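Local coordinates for protein acyl-CoA dehydrogenase (Bacillus subtilis, PDB 5LNX) that oxidises a saturated acyl-CoA to its 2,3-dehydroacyl-CoA, using bound FAD and passing the electrons to an acceptor, at residues Val297-Asp302 and Gly311-Met316; Glu253-His258 and Ala284-Arg289. All blocks are in the same frame, centred on the assembly; numbering follows the deposited sequence.

Two successive helix pairs of the C-terminal domain show how one long helix can serve different partners along its length. Helix 277-305 belongs to both contacts: its earlier part packs against helix 229-265 in contact 2, and its later part against helix 311-326 in contact 1. The centres lie 21 Å apart, and the nearest atoms of the two contacts are about 7 Å from each other, so they do not touch. In contact 2 the side chain of Met-286 comes to about 11 Å of a bound FAD, too far to touch it. Both contacts also border a second subunit, where Met-316 of one chain packs on Thr-288 of the other.

Contact 1 (Val297-Asp302 and Gly311-Met316); sequences VYHAAD and GKEASM
His-299 comes near Glu-313 because its CG lies anti to the backbone N (chi1 174°), which carries the ring closer to the facing helix than the direction of its CB alone would suggest. Glu-313 starts toward the partner helix, with CG beside its own backbone N and anti to its carbonyl carbon, but a bend at chi2 (81°) leads the carboxylate away again. The stem of the glutamate therefore does the touching: its CG stands obliquely to the imidazole, 4.5 Å from CD2 of His-299. The polar ends stay apart, NE2 of His-299 being 5.4 Å from OE2 of Glu-313, so any attraction between them would probably be modest and would depend on the charge of the histidine.

Ala-300 forms the middle of the contact. Its methyl group points at the other helix and meets CB of Glu-313 at 4.1 Å, while CB of Ala-300 also lies 4.0 Å from O of Glu-313 and so rests on backbone as well as side chain. Beyond it the methyl borders the start of Ala-314, CB of Ala-300 to N of Ala-314 measuring 4.2 Å. No hydrogen bond crosses. The principle illustrated is that alanine lets helices come close: CA of Ala-300 is 5.3 Å from CA of Glu-313, and the short segments run nearly antiparallel at 156° with their axes 8.7 Å apart.

The two helices follow one another in the chain as a helical hairpin of the alpha-helical C-terminal domain. On the polar side His-299 meets the ring of His-295 of the second subunit, and Glu-313 packs on Glu-291 of that subunit. Within the chain, Val-297 and Ala-314 both rest on Ile-242 of helix 229-265, while Ser-315 and Met-316 face helix 364-376.

Contact 2 (Glu253-His258 and Ala284-Arg289); sequences EAALEH and ADMATR
No flat group lies between Leu-256 and Met-286, whose apolar chains carry the contact; the imidazole of His-258 turns back on its own helix instead. The carbonyl carbon of Ala-254 sits at that ring's edge, in its plane, and ND1 of His-258 donates to O of Ala-254 over 2.8 Å. This oxygen also accepts from N of His-258, the two donors arriving from opposite faces of the carbonyl plane.

Across the contact, the side chains of Leu-256 and Met-286 run alongside one another, each heading for the other's helix. CD1 of Leu-256 meets CB of Met-286 at 3.8 Å, and CD2 of Leu-256 reaches CB of Ala-287 at 4.1 Å. These side chains join two roughly antiparallel helices (short segments at 147°, axes 9.8 Å apart) of the helical bundle that forms the C-terminal domain in acyl-CoA dehydrogenases. A bend at chi3 (83°) brings the methionine methyl over the backbone between Ala-255 and Leu-256, with CE of Met-286 3.8 Å from CB of Ala-255. Replacing Leu-256 by an alanine removes both methyl branches and would probably open a gap beside CB of Met-286 and beside Ala-287. Ala-287 also packs on Leu-375 of the second subunit, and Asp-285 forms a salt bridge with Arg-368 of that subunit.

Contact 1 (Val297-Asp302 and Gly311-Met316)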
# COMPACT_ATOMS: atom_id res chain seq x y z
N VAL D 297 -9.09 -16.25 -10.31
CA VAL D 297 -10.41 -16.85 -10.13
C VAL D 297 -10.64 -18.01 -11.09
O VAL D 297 -10.91 -19.14 -10.68
CB VAL D 297 -11.54 -15.82 -10.36
CG1 VAL D 297 -12.90 -16.50 -10.39
CG2 VAL D 297 -11.51 -14.74 -9.29
N TYR D 298 -10.51 -17.73 -12.38
CA TYR D 298 -10.84 -18.71 -13.42
C TYR D 298 -9.87 -19.88 -13.56
O TYR D 298 -10.28 -20.96 -13.95
CB TYR D 298 -11.05 -18.00 -14.77
CG TYR D 298 -12.36 -17.27 -14.77
CD1 TYR D 298 -13.57 -17.97 -14.75
CD2 TYR D 298 -12.41 -15.88 -14.68
CE1 TYR D 298 -14.79 -17.31 -14.65
CE2 TYR D 298 -13.62 -15.21 -14.59
CZ TYR D 298 -14.81 -15.93 -14.58
OH TYR D 298 -16.01 -15.28 -14.54
N HIS D 299 -8.61 -19.65 -13.25
CA HIS D 299 -7.63 -20.73 -13.21
C HIS D 299 -7.88 -21.66 -12.01
O HIS D 299 -7.75 -22.88 -12.10
CB HIS D 299 -6.20 -20.19 -13.16
CG HIS D 299 -5.16 -21.25 -12.99
ND1 HIS D 299 -4.99 -22.27 -13.89
CD2 HIS D 299 -4.24 -21.44 -12.02
CE1 HIS D 299 -4.01 -23.06 -13.48
NE2 HIS D 299 -3.53 -22.58 -12.35
N ALA D 300 -8.23 -21.05 -10.88
CA ALA D 300 -8.65 -21.78 -9.68
C ALA D 300 -9.85 -22.69 -9.97
O ALA D 300 -9.91 -23.83 -9.50
CB ALA D 300 -8.98 -20.82 -8.56
N ALA D 301 -10.80 -22.14 -10.71
CA ALA D 301 -12.04 -22.87 -11.06
C ALA D 301 -11.80 -23.91 -12.15
O ALA D 301 -12.51 -24.90 -12.25
CB ALA D 301 -13.11 -21.90 -11.50
N ASP D 302 -10.80 -23.64 -12.99
CA ASP D 302 -10.38 -24.56 -14.05
C ASP D 302 -9.63 -25.76 -13.46
O ASP D 302 -9.66 -26.87 -14.00
CB ASP D 302 -9.50 -23.80 -15.05
CG ASP D 302 -9.03 -24.68 -16.21
OD1 ASP D 302 -9.83 -25.49 -16.75
OD2 ASP D 302 -7.84 -24.54 -16.58
N GLY D 311 -6.81 -25.91 -3.68
CA GLY D 311 -7.01 -25.21 -2.39
C GLY D 311 -6.21 -23.91 -2.24
O GLY D 311 -6.75 -22.88 -1.87
N LYS D 312 -4.91 -23.98 -2.53
CA LYS D 312 -4.02 -22.82 -2.47
C LYS D 312 -4.45 -21.72 -3.44
O LYS D 312 -4.48 -20.54 -3.09
CB LYS D 312 -2.58 -23.23 -2.80
CG LYS D 312 -1.56 -22.10 -2.69
CD LYS D 312 -0.19 -22.50 -3.21
CE LYS D 312 -0.21 -22.69 -4.72
NZ LYS D 312 1.13 -22.50 -5.34
N GLU D 313 -4.75 -22.11 -4.67
CA GLU D 313 -5.17 -21.16 -5.73
C GLU D 313 -6.46 -20.44 -5.37
O GLU D 313 -6.64 -19.27 -5.69
CB GLU D 313 -5.31 -21.89 -7.08
CG GLU D 313 -3.99 -22.41 -7.65
CD GLU D 313 -3.56 -23.76 -7.04
OE1 GLU D 313 -4.32 -24.32 -6.22
OE2 GLU D 313 -2.47 -24.27 -7.35
N ALA D 314 -7.37 -21.16 -4.72
CA ALA D 314 -8.66 -20.61 -4.29
C ALA D 314 -8.48 -19.60 -3.16
O ALA D 314 -9.18 -18.60 -3.08
CB ALA D 314 -9.59 -21.73 -3.84
N SER D 315 -7.56 -19.90 -2.26
CA SER D 315 -7.21 -18.97 -1.19
C SER D 315 -6.63 -17.67 -1.73
O SER D 315 -6.99 -16.59 -1.30
CB SER D 315 -6.23 -19.61 -0.20
OG SER D 315 -6.95 -20.25 0.82
N MET D 316 -5.69 -17.80 -2.63
CA MET D 316 -5.08 -16.66 -3.36
C MET D 316 -6.11 -15.74 -4.04
O MET D 316 -6.08 -14.51 -3.88
CB MET D 316 -4.08 -17.17 -4.40
CG MET D 316 -2.73 -17.56 -3.81
SD MET D 316 -1.65 -18.43 -4.95
CE MET D 316 -0.06 -18.40 -4.12

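Contact 2 (Glu253-His258 and Ala284-Arg289)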
# COMPACT_ATOMS: atom_id res chain seq x y z
N GLU D 253 -15.39 -4.82 -10.86
CA GLU D 253 -15.64 -4.46 -12.23
C GLU D 253 -16.74 -3.41 -12.34
O GLU D 253 -16.65 -2.45 -13.12
CB GLU D 253 -15.96 -5.71 -13.02
CG GLU D 253 -14.72 -6.56 -13.25
CD GLU D 253 -14.96 -7.67 -14.23
OE1 GLU D 253 -16.16 -8.02 -14.43
OE2 GLU D 253 -13.98 -8.25 -14.74
N ALA D 254 -17.76 -3.57 -11.52
CA ALA D 254 -18.83 -2.56 -11.39
C ALA D 254 -18.24 -1.23 -10.94
O ALA D 254 -18.57 -0.18 -11.48
CB ALA D 254 -19.88 -3.04 -10.39
N ALA D 255 -17.40 -1.28 -9.92
CA ALA D 255 -16.73 -0.04 -9.47
C ALA D 255 -16.01 0.64 -10.64
O ALA D 255 -16.09 1.85 -10.81
CB ALA D 255 -15.74 -0.33 -8.36
N LEU D 256 -15.27 -0.16 -11.41
CA LEU D 256 -14.45 0.35 -12.49
C LEU D 256 -15.30 0.98 -13.61
O LEU D 256 -15.12 2.15 -13.97
CB LEU D 256 -13.62 -0.79 -13.06
CG LEU D 256 -12.85 -0.46 -14.34
CD1 LEU D 256 -11.76 0.57 -14.06
CD2 LEU D 256 -12.28 -1.73 -14.95
N GLU D 257 -16.23 0.19 -14.13
CA GLU D 257 -17.07 0.62 -15.24
C GLU D 257 -17.84 1.90 -14.91
O GLU D 257 -17.83 2.87 -15.69
CB GLU D 257 -17.98 -0.52 -15.68
CG GLU D 257 -17.10 -1.71 -16.15
CD GLU D 257 -16.70 -1.72 -17.62
OE1 GLU D 257 -17.58 -1.85 -18.48
OE2 GLU D 257 -15.49 -1.74 -17.94
N HIS D 258 -18.43 1.94 -13.72
CA HIS D 258 -19.12 3.14 -13.26
C HIS D 258 -18.14 4.30 -13.19
O HIS D 258 -18.44 5.42 -13.65
CB HIS D 258 -19.75 2.93 -11.89
CG HIS D 258 -21.04 2.19 -11.91
ND1 HIS D 258 -21.12 0.82 -11.80
CD2 HIS D 258 -22.32 2.63 -12.03
CE1 HIS D 258 -22.39 0.44 -11.84
NE2 HIS D 258 -23.13 1.52 -11.97
N ALA D 284 -6.66 2.84 -14.00
CA ALA D 284 -5.74 1.90 -14.65
C ALA D 284 -5.34 0.81 -13.66
O ALA D 284 -5.37 -0.38 -13.95
CB ALA D 284 -4.51 2.62 -15.14
N ASP D 285 -4.98 1.25 -12.48
CA ASP D 285 -4.75 0.37 -11.35
C ASP D 285 -5.94 -0.55 -11.11
O ASP D 285 -5.77 -1.75 -10.90
CB ASP D 285 -4.44 1.21 -10.11
CG ASP D 285 -3.04 1.80 -10.15
OD1 ASP D 285 -2.23 1.39 -11.03
OD2 ASP D 285 -2.74 2.66 -9.31
N MET D 286 -7.14 0.03 -11.12
CA MET D 286 -8.37 -0.74 -10.90
C MET D 286 -8.48 -1.82 -11.95
O MET D 286 -8.76 -2.99 -11.66
CB MET D 286 -9.62 0.15 -10.95
CG MET D 286 -9.94 0.86 -9.64
SD MET D 286 -11.07 2.27 -9.78
CE MET D 286 -12.64 1.44 -9.77
N ALA D 287 -8.28 -1.41 -13.19
CA ALA D 287 -8.41 -2.31 -14.34
C ALA D 287 -7.37 -3.43 -14.30
O ALA D 287 -7.67 -4.55 -14.68
CB ALA D 287 -8.28 -1.51 -15.64
N THR D 288 -6.15 -3.09 -13.87
CA THR D 288 -4.99 -4.00 -13.84
C THR D 288 -5.14 -5.09 -12.75
O THR D 288 -4.85 -6.28 -12.96
CB THR D 288 -3.66 -3.23 -13.57
OG1 THR D 288 -3.34 -2.37 -14.69
CG2 THR D 288 -2.50 -4.18 -13.35
N ARG D 289 -5.58 -4.65 -11.59
CA ARG D 289 -5.82 -5.54 -10.46
C ARG D 289 -7.05 -6.42 -10.75
O ARG D 289 -7.24 -7.48 -10.14
CB ARG D 289 -6.04 -4.73 -9.15
CG ARG D 289 -5.00 -3.77 -8.58
CD ARG D 289 -3.57 -4.29 -8.56
NE ARG D 289 -3.01 -4.62 -7.23
CZ ARG D 289 -1.73 -4.52 -6.87
NH1 ARG D 289 -0.80 -4.04 -7.71
NH2 ARG D 289 -1.38 -4.90 -5.65